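Local coordinates for protein acetate kinase (Entamoeba histolytica, PDB 4H0O) that probably interconverts acetate and acetyl phosphate by phosphoryl transfer, as a magnesium-dependent, pyrophosphate-linked acetate kinase of the ASKHA superfamily, at residues B[273-278]-B[283-288]; B[289-294]-B[300-305]. All coordinates share one frame; numbering follows the deposited sequence.

Contact 1: residues B[273-278]-B[283-288]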
ATOM      1  N   SER B 273     -15.225  -1.219   8.351  1.00 31.16           N
ATOM      2  CA  SER B 273     -14.561  -0.447   7.301  1.00 30.73           C
ATOM      3  C   SER B 273     -14.826  -1.002   5.900  1.00 32.57           C
ATOM      4  O   SER B 273     -15.867  -1.615   5.652  1.00 29.65           O
ATOM      5  CB  SER B 273     -13.058  -0.365   7.567  1.00 31.03           C
ATOM      6  OG  SER B 273     -12.806   0.222   8.829  1.00 30.42           O
ATOM      7  N   GLY B 274     -13.883  -0.769   4.988  1.00 31.08           N
ATOM      8  CA  GLY B 274     -14.001  -1.243   3.621  1.00 27.13           C
ATOM      9  C   GLY B 274     -15.283  -0.815   2.932  1.00 32.32           C
ATOM     10  O   GLY B 274     -15.759   0.306   3.130  1.00 30.39           O
ATOM     11  N   LEU B 275     -15.844  -1.715   2.128  1.00 26.48           N
ATOM     12  CA  LEU B 275     -17.080  -1.444   1.402  1.00 29.28           C
ATOM     13  C   LEU B 275     -18.212  -1.017   2.338  1.00 33.74           C
ATOM     14  O   LEU B 275     -18.964  -0.092   2.030  1.00 34.12           O
ATOM     15  CB  LEU B 275     -17.495  -2.670   0.591  1.00 29.75           C
ATOM     16  CG  LEU B 275     -16.591  -3.042  -0.586  1.00 35.66           C
ATOM     17  CD1 LEU B 275     -16.999  -4.381  -1.187  1.00 32.14           C
ATOM     18  CD2 LEU B 275     -16.623  -1.955  -1.648  1.00 31.45           C
ATOM     19  N   LEU B 276     -18.323  -1.686   3.481  1.00 28.21           N
ATOM     20  CA  LEU B 276     -19.374  -1.378   4.449  1.00 33.69           C
ATOM     21  C   LEU B 276     -19.234   0.037   4.999  1.00 39.84           C
ATOM     22  O   LEU B 276     -20.205   0.796   5.040  1.00 41.68           O
ATOM     23  CB  LEU B 276     -19.360  -2.391   5.599  1.00 28.02           C
ATOM     24  CG  LEU B 276     -20.368  -2.171   6.731  1.00 39.69           C
ATOM     25  CD1 LEU B 276     -21.789  -2.171   6.193  1.00 36.17           C
ATOM     26  CD2 LEU B 276     -20.210  -3.230   7.814  1.00 26.85           C
ATOM     27  N   GLY B 277     -18.019   0.392   5.407  1.00 34.78           N
ATOM     28  CA  GLY B 277     -17.767   1.675   6.038  1.00 36.97           C
ATOM     29  C   GLY B 277     -17.917   2.896   5.146  1.00 41.11           C
ATOM     30  O   GLY B 277     -18.328   3.960   5.616  1.00 44.90           O
ATOM     31  N   VAL B 278     -17.575   2.761   3.867  1.00 36.78           N
ATOM     32  CA  VAL B 278     -17.643   3.895   2.947  1.00 36.77           C
ATOM     33  C   VAL B 278     -19.030   4.056   2.324  1.00 34.89           C
ATOM     34  O   VAL B 278     -19.550   5.168   2.232  1.00 35.48           O
ATOM     35  CB  VAL B 278     -16.595   3.781   1.825  1.00 36.38           C
ATOM     36  CG1 VAL B 278     -16.625   5.018   0.938  1.00 24.79           C
ATOM     37  CG2 VAL B 278     -15.210   3.591   2.415  1.00 33.81           C
ATOM     38  N   SER B 283     -22.119  -4.521   3.048  1.00 40.18           N
ATOM     39  CA  SER B 283     -20.776  -5.060   2.874  1.00 38.17           C
ATOM     40  C   SER B 283     -20.689  -5.810   1.549  1.00 35.68           C
ATOM     41  O   SER B 283     -19.606  -6.209   1.121  1.00 36.79           O
ATOM     42  CB  SER B 283     -20.419  -6.002   4.026  1.00 35.95           C
ATOM     43  OG  SER B 283     -21.222  -7.172   4.004  1.00 33.54           O
ATOM     44  N   ASP B 284     -21.840  -5.999   0.907  1.00 36.69           N
ATOM     45  CA  ASP B 284     -21.917  -6.741  -0.349  1.00 35.76           C
ATOM     46  C   ASP B 284     -21.863  -5.790  -1.548  1.00 40.69           C
ATOM     47  O   ASP B 284     -22.661  -4.854  -1.647  1.00 42.04           O
ATOM     48  CB  ASP B 284     -23.201  -7.580  -0.380  1.00 37.97           C
ATOM     49  CG  ASP B 284     -23.155  -8.694  -1.412  1.00 51.30           C
ATOM     50  OD1 ASP B 284     -22.767  -8.433  -2.572  1.00 53.02           O
ATOM     51  OD2 ASP B 284     -23.511  -9.840  -1.061  1.00 57.64           O
ATOM     52  N   MET B 285     -20.918  -6.037  -2.455  1.00 41.94           N
ATOM     53  CA  MET B 285     -20.708  -5.177  -3.621  1.00 37.15           C
ATOM     54  C   MET B 285     -21.945  -5.080  -4.518  1.00 44.13           C
ATOM     55  O   MET B 285     -22.207  -4.032  -5.116  1.00 38.71           O
ATOM     56  CB  MET B 285     -19.504  -5.667  -4.437  1.00 37.62           C
ATOM     57  CG  MET B 285     -19.237  -4.866  -5.712  1.00 42.40           C
ATOM     58  SD  MET B 285     -18.891  -3.113  -5.419  1.00 50.07           S
ATOM     59  CE  MET B 285     -17.115  -3.161  -5.188  1.00 39.53           C
ATOM     60  N   ARG B 286     -22.704  -6.169  -4.600  1.00 45.19           N
ATOM     61  CA  ARG B 286     -23.873  -6.228  -5.476  1.00 44.21           C
ATOM     62  C   ARG B 286     -25.002  -5.306  -5.010  1.00 46.17           C
ATOM     63  O   ARG B 286     -25.697  -4.707  -5.831  1.00 48.93           O
ATOM     64  CB  ARG B 286     -24.361  -7.673  -5.618  1.00 39.64           C
ATOM     65  CG  ARG B 286     -23.354  -8.591  -6.313  1.00 45.31           C
ATOM     66  CD  ARG B 286     -23.686 -10.060  -6.095  1.00 50.95           C
ATOM     67  NE  ARG B 286     -23.643 -10.418  -4.680  1.00 51.93           N
ATOM     68  CZ  ARG B 286     -23.949 -11.618  -4.196  1.00 62.87           C
ATOM     69  NH1 ARG B 286     -24.323 -12.594  -5.013  1.00 65.57           N
ATOM     70  NH2 ARG B 286     -23.881 -11.843  -2.891  1.00 55.70           N
ATOM     71  N   ASP B 287     -25.177  -5.194  -3.695  1.00 39.47           N
ATOM     72  CA  ASP B 287     -26.136  -4.250  -3.125  1.00 44.04           C
ATOM     73  C   ASP B 287     -25.687  -2.813  -3.382  1.00 47.88           C
ATOM     74  O   ASP B 287     -26.511  -1.926  -3.619  1.00 49.06           O
ATOM     75  CB  ASP B 287     -26.297  -4.478  -1.617  1.00 49.63           C
ATOM     76  CG  ASP B 287     -26.899  -5.833  -1.285  1.00 53.56           C
ATOM     77  OD1 ASP B 287     -27.642  -6.385  -2.125  1.00 52.96           O
ATOM     78  OD2 ASP B 287     -26.629  -6.341  -0.175  1.00 64.64           O
ATOM     79  N   ILE B 288     -24.375  -2.595  -3.325  1.00 44.08           N
ATOM     80  CA  ILE B 288     -23.780  -1.285  -3.583  1.00 44.06           C
ATOM     81  C   ILE B 288     -24.034  -0.835  -5.021  1.00 40.71           C
ATOM     82  O   ILE B 288     -24.479   0.289  -5.257  1.00 37.64           O
ATOM     83  CB  ILE B 288     -22.262  -1.297  -3.290  1.00 37.08           C
ATOM     84  CG1 ILE B 288     -22.020  -1.406  -1.783  1.00 39.37           C
ATOM     85  CG2 ILE B 288     -21.592  -0.048  -3.835  1.00 30.32           C
ATOM     86  CD1 ILE B 288     -20.568  -1.600  -1.394  1.00 41.70           C
TER
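Leu275 reaches across to three residues of 283-288 and has more surface buried by the contact than any other side chain in it. Its CD2 lies 3.8 Å from CE of Met285, while its CB lies 3.8 Å from CD1 of Ile288. Both partners cross the leucine at about a right angle, and the end methyl of each does the touching. With CG of Leu275 anti to the carbonyl carbon (chi1 -68°), both of its methyls face Met285 CE; CD1 also meets Ser283 O at 3.9 Å, and CD2 also meets Ile288 CD1. Met285 itself sets out past the leucine, but bends at chi2 and chi3 (60° and 88°) bring CE back to it.

Ser283 has the second largest buried surface and meets Leu276 at close backbone range, their CA atoms 4.2 Å apart. CB of Leu276 lies 4.1 Å from CB of Ser283, and CD1 of Leu276 lies 3.9 Å from Ser283 N. All cross-segment contacts here are van der Waals in character.

The side-chain hydrogen bonds made within the two segments all belong to 283-288. Asp284 is the N-cap of helix 285-293: its OD1 accepts from Arg286 N and also from Arg286 NE. Arg286 NH2 completes a side-on salt bridge to Asp284 OD2 at 2.7 Å, almost in the guanidinium plane, which fixes the two residues to each other at the helix start. Asp284, Met285 and Arg286 are predicted to bind ATP.

In the fold, the contact joins the short helix 274-279 to the first turn of helix 285-293 and to Ser283 just ahead of its N-cap. Helix 299-324 supplies Phe306 and Tyr309 against Met285 and Cys302 against Ile288, while Met336 of helix 334-339 also touches Met285.

Contact 2: residues B[289-294]-B[300-305]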
ATOM      1  N   LEU B 289     -23.748  -1.721  -5.973  1.00 39.43           N
ATOM      2  CA  LEU B 289     -24.015  -1.465  -7.385  1.00 48.19           C
ATOM      3  C   LEU B 289     -25.503  -1.215  -7.618  1.00 48.10           C
ATOM      4  O   LEU B 289     -25.885  -0.329  -8.381  1.00 42.06           O
ATOM      5  CB  LEU B 289     -23.560  -2.654  -8.230  1.00 44.40           C
ATOM      6  CG  LEU B 289     -22.057  -2.890  -8.366  1.00 45.25           C
ATOM      7  CD1 LEU B 289     -21.787  -4.197  -9.089  1.00 39.12           C
ATOM      8  CD2 LEU B 289     -21.418  -1.737  -9.114  1.00 44.80           C
ATOM      9  N   HIS B 290     -26.332  -2.010  -6.948  1.00 52.10           N
ATOM     10  CA  HIS B 290     -27.780  -1.896  -7.058  1.00 52.80           C
ATOM     11  C   HIS B 290     -28.273  -0.520  -6.610  1.00 56.17           C
ATOM     12  O   HIS B 290     -29.098   0.100  -7.281  1.00 53.15           O
ATOM     13  CB  HIS B 290     -28.449  -2.998  -6.237  1.00 44.74           C
ATOM     14  CG  HIS B 290     -29.930  -3.069  -6.413  1.00 66.48           C
ATOM     15  ND1 HIS B 290     -30.816  -2.548  -5.496  1.00 68.36           N
ATOM     16  CD2 HIS B 290     -30.688  -3.607  -7.402  1.00 66.85           C
ATOM     17  CE1 HIS B 290     -32.052  -2.757  -5.910  1.00 65.63           C
ATOM     18  NE2 HIS B 290     -31.999  -3.398  -7.065  1.00 71.16           N
ATOM     19  N   GLU B 291     -27.754  -0.044  -5.479  1.00 44.89           N
ATOM     20  CA  GLU B 291     -28.129   1.265  -4.941  1.00 50.13           C
ATOM     21  C   GLU B 291     -27.735   2.398  -5.887  1.00 52.63           C
ATOM     22  O   GLU B 291     -28.488   3.358  -6.067  1.00 51.35           O
ATOM     23  CB  GLU B 291     -27.492   1.477  -3.562  1.00 36.01           C
ATOM     24  CG  GLU B 291     -27.847   2.805  -2.880  1.00 55.26           C
ATOM     25  CD  GLU B 291     -29.180   2.763  -2.142  1.00 61.06           C
ATOM     26  OE1 GLU B 291     -29.961   1.814  -2.366  1.00 59.31           O
ATOM     27  OE2 GLU B 291     -29.445   3.683  -1.336  1.00 57.12           O
ATOM     28  N   ILE B 292     -26.551   2.280  -6.486  1.00 54.77           N
ATOM     29  CA  ILE B 292     -26.073   3.263  -7.453  1.00 48.93           C
ATOM     30  C   ILE B 292     -27.020   3.339  -8.645  1.00 52.29           C
ATOM     31  O   ILE B 292     -27.475   4.419  -9.025  1.00 52.85           O
ATOM     32  CB  ILE B 292     -24.661   2.914  -7.971  1.00 44.29           C
ATOM     33  CG1 ILE B 292     -23.641   2.957  -6.834  1.00 44.79           C
ATOM     34  CG2 ILE B 292     -24.248   3.867  -9.083  1.00 36.98           C
ATOM     35  CD1 ILE B 292     -22.273   2.418  -7.214  1.00 43.42           C
ATOM     36  N   GLU B 293     -27.320   2.180  -9.222  1.00 55.17           N
ATOM     37  CA  GLU B 293     -28.113   2.103 -10.446  1.00 63.38           C
ATOM     38  C   GLU B 293     -29.601   2.407 -10.248  1.00 67.20           C
ATOM     39  O   GLU B 293     -30.271   2.857 -11.178  1.00 67.98           O
ATOM     40  CB  GLU B 293     -27.920   0.740 -11.113  1.00 57.08           C
ATOM     41  CG  GLU B 293     -26.517   0.533 -11.675  1.00 62.97           C
ATOM     42  CD  GLU B 293     -26.279  -0.886 -12.165  1.00 79.61           C
ATOM     43  OE1 GLU B 293     -27.041  -1.794 -11.766  1.00 74.34           O
ATOM     44  OE2 GLU B 293     -25.325  -1.090 -12.948  1.00 73.46           O
ATOM     45  N   THR B 294     -30.116   2.162  -9.046  1.00 64.19           N
ATOM     46  CA  THR B 294     -31.498   2.520  -8.729  1.00 54.58           C
ATOM     47  C   THR B 294     -31.572   3.922  -8.136  1.00 56.74           C
ATOM     48  O   THR B 294     -32.653   4.390  -7.773  1.00 58.94           O
ATOM     49  CB  THR B 294     -32.155   1.525  -7.747  1.00 55.62           C
ATOM     50  OG1 THR B 294     -31.483   1.573  -6.482  1.00 64.65           O
ATOM     51  CG2 THR B 294     -32.106   0.108  -8.299  1.00 60.41           C
ATOM     52  N   LYS B 300     -24.487   8.287  -3.648  1.00 44.25           N
ATOM     53  CA  LYS B 300     -23.206   9.002  -3.596  1.00 43.12           C
ATOM     54  C   LYS B 300     -22.122   8.228  -2.843  1.00 45.55           C
ATOM     55  O   LYS B 300     -20.988   8.115  -3.311  1.00 39.46           O
ATOM     56  CB  LYS B 300     -23.380  10.389  -2.960  1.00 49.35           C
ATOM     57  CG  LYS B 300     -24.018  11.448  -3.860  1.00 51.76           C
ATOM     58  CD  LYS B 300     -23.851  12.850  -3.262  1.00 56.59           C
ATOM     59  CE  LYS B 300     -24.425  13.937  -4.169  1.00 60.16           C
ATOM     60  NZ  LYS B 300     -25.909  13.870  -4.290  1.00 66.10           N
ATOM     61  N   THR B 301     -22.481   7.704  -1.675  1.00 44.39           N
ATOM     62  CA  THR B 301     -21.541   6.963  -0.838  1.00 40.99           C
ATOM     63  C   THR B 301     -21.224   5.583  -1.404  1.00 37.77           C
ATOM     64  O   THR B 301     -20.108   5.079  -1.247  1.00 37.94           O
ATOM     65  CB  THR B 301     -22.041   6.835   0.616  1.00 38.48           C
ATOM     66  OG1 THR B 301     -23.446   6.564   0.617  1.00 41.37           O
ATOM     67  CG2 THR B 301     -21.775   8.125   1.378  1.00 24.73           C
ATOM     68  N   CYS B 302     -22.207   4.967  -2.051  1.00 33.20           N
ATOM     69  CA  CYS B 302     -21.989   3.692  -2.724  1.00 35.73           C
ATOM     70  C   CYS B 302     -21.087   3.869  -3.942  1.00 35.54           C
ATOM     71  O   CYS B 302     -20.258   3.011  -4.244  1.00 34.23           O
ATOM     72  CB  CYS B 302     -23.319   3.054  -3.126  1.00 42.17           C
ATOM     73  SG  CYS B 302     -24.259   2.369  -1.740  1.00 49.76           S
ATOM     74  N   GLN B 303     -21.244   4.992  -4.634  1.00 36.12           N
ATOM     75  CA  GLN B 303     -20.393   5.308  -5.774  1.00 41.28           C
ATOM     76  C   GLN B 303     -18.963   5.559  -5.301  1.00 39.76           C
ATOM     77  O   GLN B 303     -17.999   5.168  -5.963  1.00 34.37           O
ATOM     78  CB  GLN B 303     -20.927   6.533  -6.519  1.00 31.63           C
ATOM     79  CG  GLN B 303     -20.173   6.866  -7.799  1.00 43.64           C
ATOM     80  CD  GLN B 303     -20.360   5.818  -8.881  1.00 54.89           C
ATOM     81  OE1 GLN B 303     -21.479   5.561  -9.326  1.00 55.83           O
ATOM     82  NE2 GLN B 303     -19.260   5.203  -9.308  1.00 34.59           N
ATOM     83  N   LEU B 304     -18.831   6.208  -4.147  1.00 31.12           N
ATOM     84  CA  LEU B 304     -17.518   6.478  -3.571  1.00 33.37           C
ATOM     85  C   LEU B 304     -16.839   5.177  -3.155  1.00 33.78           C
ATOM     86  O   LEU B 304     -15.654   4.971  -3.415  1.00 28.92           O
ATOM     87  CB  LEU B 304     -17.639   7.418  -2.369  1.00 28.23           C
ATOM     88  CG  LEU B 304     -16.326   7.721  -1.641  1.00 39.58           C
ATOM     89  CD1 LEU B 304     -15.335   8.403  -2.575  1.00 31.83           C
ATOM     90  CD2 LEU B 304     -16.555   8.563  -0.387  1.00 34.06           C
ATOM     91  N   ALA B 305     -17.603   4.298  -2.515  1.00 29.56           N
ATOM     92  CA  ALA B 305     -17.083   3.011  -2.076  1.00 30.80           C
ATOM     93  C   ALA B 305     -16.566   2.191  -3.255  1.00 33.69           C
ATOM     94  O   ALA B 305     -15.503   1.578  -3.167  1.00 31.45           O
ATOM     95  CB  ALA B 305     -18.144   2.242  -1.309  1.00 29.56           C
TER
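Glu291 brings the aliphatic part of its side chain to the sulfur of Cys302: CB and CG of Glu291 each lie 3.8 Å from Cys302 SG. CG stands anti to the backbone N (chi1 -178°) and the chain then bends at chi2, which turns the carboxylate away from the sulfur; Glu291 OE2 accepts a hydrogen bond from Lys298 N in the connection between the helices.

Next comes Ile292, whose side chain has the largest buried surface. CG1 of Ile292 packs 3.7 Å from CB of Cys302, and its CD1 sits 3.6 Å from Cys302 O, over the backbone of the facing helix. The other branch, CG2, meets Gln303 OE1 at 3.3 Å. Gln303 bends at chi2 (67°) to bring this amide oxygen across the isoleucine at about a right angle, while its NE2 donates to Asp307 OD1 one turn on.

The axes of helix segments 289-293 and 300-305 approach to 8.5 Å; these two successive helices, joined by a short connection, pack obliquely with 130° between their directions. Their nearest CA atoms, of Ile292 and Cys302, are 6.3 Å apart.

Chemically, methylene and methyl groups meet the CB methylene and sulfur of Cys302, a carbonyl and an amide oxygen. Glu291 OE2 and Gln303 NE2 bond beyond the two segments, which implies that fit between the helices depends on side-chain shape more than on directional bonds.

How the contacts relate
Helix 285-293 is common to both contacts: its first turn packs on 273-278 in contact 1, and its last turns pack on 300-305 in contact 2. The contacts follow one another along the chain with centres about 10 Å apart, and they touch directly. Ile288 CG2 of contact 1 lies 3.4 Å from Cys302 O of contact 2, and Val278 CG1 lies 3.6 Å from Ala305 CA. Three helices therefore share one packed cluster. In contact 1 the Leu275 side chain is about 9 Å from that of Arg244, a predicted transition-state stabilizer; in contact 2 the Ile292 side chain is about 7 Å from that of Met285, a predicted ATP-site residue.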